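Low temperature requirement C protein (Listeria monocytogenes, PDB 1Y9I) probably dephosphorylates phosphatidylglycerophosphate as a phosphatidylglycerophosphatase A, and binds a calcium ion and a magnesium ion side by side. Local coordinates at residues Ala9-Ala14 with Val55-Glu60; Phe34-Tyr39 with Ala153-Leu158. All coordinates share one frame; numbering follows the deposited sequence.

Contact 1 (Ala9-Ala14 with Val55-Glu60); sequences ALESKA and VLRKRE
The turn linking helix 45-56 to helix 59-76 of this all-helical PgpA-family fold is met by the first turn of helix 9-20, with Leu10 and Glu11 making the contact. Lys58 is the N-cap residue of the later helix, and Lys58 N bonds back to Val55 O, closing the turn. The CA atoms of Glu11 and Arg57 lie 6.8 Å apart, the nearest pair. Glu11 CG lies anti to the backbone N (chi1 -167°) and the chain is extended beyond it, which carries the carboxylate past Leu56 O to Arg57. Glu11 CG is 3.8 Å from Leu56 O. Glu11 OE2 is 4.0 Å from Arg57 CG. Carboxylate and guanidinium planes stand 81° apart and Glu11 OE2 stays 5.0 Å from Arg57 NE, so any attraction between them acts at a distance; the carboxylate makes its salt bridge with Arg15 instead. Leu56 O accepts a hydrogen bond from Gln62 NE2. Ile87 of a second subunit packs on Leu10, and Leu94 of the same subunit on Arg59, placing this end of the contact at a subunit interface. Leu10 crosses Arg59 at about a right angle, Leu10 CD2 lying 3.8 Å from Arg59 CG and 4.1 Å above the centre of the guanidinium plane.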
loop_
_atom_site.group_PDB
_atom_site.type_symbol
_atom_site.label_atom_id
_atom_site.label_comp_id
_atom_site.label_asym_id
_atom_site.label_seq_id
_atom_site.Cartn_x
_atom_site.Cartn_y
_atom_site.Cartn_z
ATOM N N ALA A 9 -5.131 -25.712 8.715
ATOM C CA ALA A 9 -6.541 -25.716 8.347
ATOM C C ALA A 9 -6.805 -24.544 7.412
ATOM O O ALA A 9 -7.654 -24.616 6.527
ATOM C CB ALA A 9 -7.406 -25.595 9.593
ATOM N N LEU A 10 -6.066 -23.464 7.627
ATOM C CA LEU A 10 -6.198 -22.267 6.811
ATOM C C LEU A 10 -5.754 -22.567 5.382
ATOM O O LEU A 10 -6.494 -22.317 4.432
ATOM C CB LEU A 10 -5.349 -21.138 7.404
ATOM C CG LEU A 10 -5.308 -19.805 6.647
ATOM C CD1 LEU A 10 -6.722 -19.281 6.442
ATOM C CD2 LEU A 10 -4.465 -18.803 7.427
ATOM N N GLU A 11 -4.553 -23.124 5.233
ATOM C CA GLU A 11 -4.036 -23.438 3.904
ATOM C C GLU A 11 -4.899 -24.464 3.184
ATOM O O GLU A 11 -5.199 -24.309 2.001
ATOM C CB GLU A 11 -2.597 -23.960 3.978
ATOM C CG GLU A 11 -1.916 -24.002 2.608
ATOM C CD GLU A 11 -0.496 -24.543 2.644
ATOM O OE1 GLU A 11 0.226 -24.278 3.629
ATOM O OE2 GLU A 11 -0.098 -25.218 1.670
ATOM N N SER A 12 -5.288 -25.517 3.897
ATOM C CA SER A 12 -6.113 -26.563 3.311
ATOM C C SER A 12 -7.381 -25.983 2.702
ATOM O O SER A 12 -7.701 -26.248 1.542
ATOM C CB SER A 12 -6.484 -27.603 4.375
ATOM O OG SER A 12 -5.328 -28.239 4.893
ATOM N N LYS A 13 -8.099 -25.185 3.488
ATOM C CA LYS A 13 -9.341 -24.576 3.031
ATOM C C LYS A 13 -9.125 -23.610 1.870
ATOM O O LYS A 13 -9.935 -23.552 0.949
ATOM C CB LYS A 13 -10.035 -23.848 4.189
ATOM C CG LYS A 13 -11.314 -23.126 3.801
ATOM C CD LYS A 13 -12.378 -24.086 3.288
ATOM C CE LYS A 13 -13.644 -23.342 2.897
ATOM N NZ LYS A 13 -14.718 -24.248 2.396
ATOM N N ALA A 14 -8.034 -22.851 1.919
ATOM C CA ALA A 14 -7.733 -21.895 0.856
ATOM C C ALA A 14 -7.583 -22.616 -0.475
ATOM O O ALA A 14 -8.175 -22.220 -1.480
ATOM C CB ALA A 14 -6.451 -21.133 1.181
ATOM N N VAL A 55 3.612 -19.398 -3.305
ATOM C CA VAL A 55 2.779 -18.263 -2.927
ATOM C C VAL A 55 1.604 -18.729 -2.057
ATOM O O VAL A 55 1.295 -18.118 -1.029
ATOM C CB VAL A 55 2.243 -17.531 -4.186
ATOM C CG1 VAL A 55 1.232 -16.463 -3.791
ATOM C CG2 VAL A 55 3.404 -16.884 -4.940
ATOM N N LEU A 56 0.964 -19.821 -2.462
ATOM C CA LEU A 56 -0.175 -20.342 -1.718
ATOM C C LEU A 56 0.178 -20.854 -0.321
ATOM O O LEU A 56 -0.712 -21.084 0.495
ATOM C CB LEU A 56 -0.877 -21.437 -2.524
ATOM C CG LEU A 56 -1.558 -20.950 -3.811
ATOM C CD1 LEU A 56 -2.167 -22.126 -4.552
ATOM C CD2 LEU A 56 -2.634 -19.928 -3.469
ATOM N N ARG A 57 1.468 -21.020 -0.038
ATOM C CA ARG A 57 1.887 -21.481 1.284
ATOM C C ARG A 57 1.996 -20.309 2.256
ATOM O O ARG A 57 2.202 -20.503 3.452
ATOM C CB ARG A 57 3.243 -22.198 1.213
ATOM C CG ARG A 57 3.244 -23.471 0.384
ATOM C CD ARG A 57 4.478 -24.312 0.672
ATOM N NE ARG A 57 4.572 -25.461 -0.222
ATOM C CZ ARG A 57 5.176 -25.442 -1.405
ATOM N NH1 ARG A 57 5.755 -24.335 -1.845
ATOM N NH2 ARG A 57 5.193 -26.534 -2.153
ATOM N N LYS A 58 1.863 -19.093 1.734
ATOM C CA LYS A 58 1.953 -17.892 2.561
ATOM C C LYS A 58 0.655 -17.637 3.312
ATOM O O LYS A 58 -0.412 -17.557 2.712
ATOM C CB LYS A 58 2.279 -16.672 1.692
ATOM C CG LYS A 58 3.661 -16.693 1.064
ATOM C CD LYS A 58 4.746 -16.508 2.108
ATOM C CE LYS A 58 6.112 -16.385 1.455
ATOM N NZ LYS A 58 7.175 -16.054 2.442
ATOM N N ARG A 59 0.757 -17.499 4.630
ATOM C CA ARG A 59 -0.405 -17.245 5.465
ATOM C C ARG A 59 -1.137 -15.979 5.005
ATOM O O ARG A 59 -2.364 -15.945 4.963
ATOM C CB ARG A 59 0.028 -17.093 6.929
ATOM C CG ARG A 59 -1.117 -17.154 7.928
ATOM C CD ARG A 59 -0.627 -16.887 9.342
ATOM N NE ARG A 59 -1.654 -17.173 10.341
ATOM C CZ ARG A 59 -2.013 -18.398 10.714
ATOM N NH1 ARG A 59 -1.424 -19.458 10.174
ATOM N NH2 ARG A 59 -2.966 -18.565 11.623
ATOM N N GLU A 60 -0.377 -14.943 4.660
ATOM C CA GLU A 60 -0.951 -13.671 4.207
ATOM C C GLU A 60 -1.861 -13.895 2.990
ATOM O O GLU A 60 -2.934 -13.292 2.866
ATOM C CB GLU A 60 0.183 -12.706 3.842
ATOM C CG GLU A 60 -0.216 -11.265 3.598
ATOM C CD GLU A 60 -0.329 -10.449 4.878
ATOM O OE1 GLU A 60 -0.271 -9.203 4.791
ATOM O OE2 GLU A 60 -0.481 -11.048 5.964
#

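Contact 2 (Phe34-Tyr39 with Ala153-Leu158); sequences FLQQKY and AAASRL
Gln36, in the last part of helix 25-36, turns its side chain against helix 143-160, where Ala155 presents both a methyl and a carbonyl oxygen to it. The CA atoms of Gln36 and Ala155 are the nearest pair across the contact, at 6.6 Å, and both residues direct CB at the facing segment. The Gln36 chain is bent at chi2 (-79°), and the bend divides the work between its parts: Gln36 CG rests on Ala155 CB at 3.9 Å, while the amide reaches the backbone. Gln36 NE2 donates to Ala155 O over 2.9 Å. The bond is distinctly bent, with 139° at the hydrogen, and the donor stands 33° off the carbonyl plane. Leu35 comes to the same small methyl from another position, Leu35 CD1 lying 4.0 Å from Ala155 CB, so one alanine CB receives both a leucine branch and the glutamine methylene. Leu158, three residues after Ala155, runs past Gln36 in the opposite direction and brings Leu158 CD2 to 3.8 Å from Gln36 NE2. Leu43 touches Gln36 from the loop that follows, Asn116 and Ile120 of helix 114-123 lie against Leu35, and Val32 of helix 25-36 packs on Leu158. With Leu158 CD2 beside NE2 and Leu43 also on Gln36, the buried side chain has apolar neighbours. One of its N-H groups meets Ala155 O, which implies that the bond satisfies a polar group within the protein and ties helix 25-36 to helix 143-160 through the backbone of Ala155.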
loop_
_atom_site.group_PDB
_atom_site.type_symbol
_atom_site.label_atom_id
_atom_site.label_comp_id
_atom_site.label_asym_id
_atom_site.label_seq_id
_atom_site.Cartn_x
_atom_site.Cartn_y
_atom_site.Cartn_z
ATOM N N PHE A 34 2.475 -16.576 -18.947
ATOM C CA PHE A 34 2.067 -15.455 -19.795
ATOM C C PHE A 34 2.813 -14.172 -19.416
ATOM O O PHE A 34 3.188 -13.373 -20.276
ATOM C CB PHE A 34 0.560 -15.230 -19.640
ATOM C CG PHE A 34 0.036 -14.062 -20.423
ATOM C CD1 PHE A 34 -0.217 -14.177 -21.787
ATOM C CD2 PHE A 34 -0.204 -12.847 -19.796
ATOM C CE1 PHE A 34 -0.702 -13.094 -22.516
ATOM C CE2 PHE A 34 -0.687 -11.757 -20.515
ATOM C CZ PHE A 34 -0.938 -11.883 -21.878
ATOM N N LEU A 35 3.019 -13.980 -18.117
ATOM C CA LEU A 35 3.704 -12.793 -17.612
ATOM C C LEU A 35 5.223 -12.780 -17.760
ATOM O O LEU A 35 5.818 -11.717 -17.949
ATOM C CB LEU A 35 3.392 -12.609 -16.132
ATOM C CG LEU A 35 1.960 -12.269 -15.732
ATOM C CD1 LEU A 35 1.856 -12.243 -14.213
ATOM C CD2 LEU A 35 1.580 -10.919 -16.314
ATOM N N GLN A 36 5.852 -13.948 -17.661
ATOM C CA GLN A 36 7.308 -14.020 -17.707
ATOM C C GLN A 36 7.978 -14.636 -18.932
ATOM O O GLN A 36 9.186 -14.482 -19.105
ATOM C CB GLN A 36 7.809 -14.754 -16.458
ATOM C CG GLN A 36 7.668 -13.959 -15.171
ATOM C CD GLN A 36 8.767 -12.928 -15.012
ATOM O OE1 GLN A 36 9.107 -12.220 -15.956
ATOM N NE2 GLN A 36 9.327 -12.836 -13.809
ATOM N N GLN A 37 7.212 -15.317 -19.775
ATOM C CA GLN A 37 7.773 -15.979 -20.952
ATOM C C GLN A 37 8.572 -15.078 -21.888
ATOM O O GLN A 37 9.586 -15.501 -22.444
ATOM C CB GLN A 37 6.666 -16.668 -21.751
ATOM C CG GLN A 37 5.637 -15.718 -22.327
ATOM C CD GLN A 37 4.673 -16.416 -23.260
ATOM O OE1 GLN A 37 4.024 -17.393 -22.883
ATOM N NE2 GLN A 37 4.575 -15.920 -24.490
ATOM N N LYS A 38 8.116 -13.843 -22.061
ATOM C CA LYS A 38 8.785 -12.894 -22.945
ATOM C C LYS A 38 10.150 -12.458 -22.419
ATOM O O LYS A 38 11.033 -12.087 -23.194
ATOM C CB LYS A 38 7.896 -11.659 -23.149
ATOM C CG LYS A 38 8.468 -10.610 -24.097
ATOM C CD LYS A 38 8.544 -11.124 -25.530
ATOM C CE LYS A 38 9.156 -10.086 -26.465
ATOM N NZ LYS A 38 8.386 -8.811 -26.467
ATOM N N TYR A 39 10.322 -12.513 -21.103
ATOM C CA TYR A 39 11.569 -12.096 -20.474
ATOM C C TYR A 39 12.516 -13.261 -20.206
ATOM O O TYR A 39 13.687 -13.060 -19.888
ATOM C CB TYR A 39 11.256 -11.363 -19.165
ATOM C CG TYR A 39 10.279 -10.223 -19.353
ATOM C CD1 TYR A 39 10.629 -9.094 -20.098
ATOM C CD2 TYR A 39 8.990 -10.293 -18.825
ATOM C CE1 TYR A 39 9.716 -8.066 -20.317
ATOM C CE2 TYR A 39 8.069 -9.271 -19.038
ATOM C CZ TYR A 39 8.439 -8.162 -19.785
ATOM O OH TYR A 39 7.527 -7.156 -20.006
ATOM N N ALA A 153 2.333 -12.339 -7.962
ATOM C CA ALA A 153 3.228 -12.616 -6.849
ATOM C C ALA A 153 4.180 -13.742 -7.246
ATOM O O ALA A 153 5.383 -13.675 -6.968
ATOM C CB ALA A 153 2.427 -13.011 -5.607
ATOM N N ALA A 154 3.633 -14.771 -7.893
ATOM C CA ALA A 154 4.420 -15.914 -8.336
ATOM C C ALA A 154 5.445 -15.467 -9.377
ATOM O O ALA A 154 6.580 -15.939 -9.373
ATOM C CB ALA A 154 3.498 -16.997 -8.924
ATOM N N ALA A 155 5.044 -14.562 -10.268
ATOM C CA ALA A 155 5.954 -14.046 -11.294
ATOM C C ALA A 155 7.096 -13.269 -10.641
ATOM O O ALA A 155 8.235 -13.284 -11.122
ATOM C CB ALA A 155 5.199 -13.138 -12.267
ATOM N N SER A 156 6.786 -12.585 -9.544
ATOM C CA SER A 156 7.789 -11.812 -8.815
ATOM C C SER A 156 8.780 -12.746 -8.123
ATOM O O SER A 156 9.995 -12.515 -8.148
ATOM C CB SER A 156 7.102 -10.919 -7.781
ATOM O OG SER A 156 8.059 -10.304 -6.944
ATOM N N ARG A 157 8.270 -13.806 -7.505
ATOM C CA ARG A 157 9.159 -14.751 -6.838
ATOM C C ARG A 157 10.110 -15.350 -7.878
ATOM O O ARG A 157 11.304 -15.528 -7.624
ATOM C CB ARG A 157 8.360 -15.865 -6.155
ATOM C CG ARG A 157 9.257 -16.865 -5.415
ATOM C CD ARG A 157 8.464 -17.961 -4.725
ATOM N NE ARG A 157 9.334 -18.799 -3.900
ATOM C CZ ARG A 157 10.258 -19.625 -4.385
ATOM N NH1 ARG A 157 10.431 -19.733 -5.697
ATOM N NH2 ARG A 157 11.023 -20.330 -3.557
ATOM N N LEU A 158 9.570 -15.647 -9.054
ATOM C CA LEU A 158 10.354 -16.212 -10.145
ATOM C C LEU A 158 11.453 -15.221 -10.540
ATOM O O LEU A 158 12.614 -15.599 -10.686
ATOM C CB LEU A 158 9.432 -16.509 -11.339
ATOM C CG LEU A 158 9.990 -17.199 -12.589
ATOM C CD1 LEU A 158 8.838 -17.689 -13.458
ATOM C CD2 LEU A 158 10.869 -16.236 -13.366
#

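How the contacts relate
Contact 2 is the buried one, all four of its touching residues being enclosed, whereas contact 1 is only partly buried and borders two other subunits. Contact 1 joins helix 9-20 to the turn between helices 45-56 and 59-76; contact 2 joins helix 25-36 to helix 143-160, so they share no helix. Their chemistry differs as well: contact 1 relies on van der Waals packing of aliphatic carbons and charged side chains, with no hydrogen bond across it, while contact 2 adds a side-chain-to-backbone hydrogen bond to apolar packing. Although the centres are 21 Å apart, Val55 on helix 45-56 packs on helix 143-160, with Val55 CG2 3.6 Å from Ala154 N.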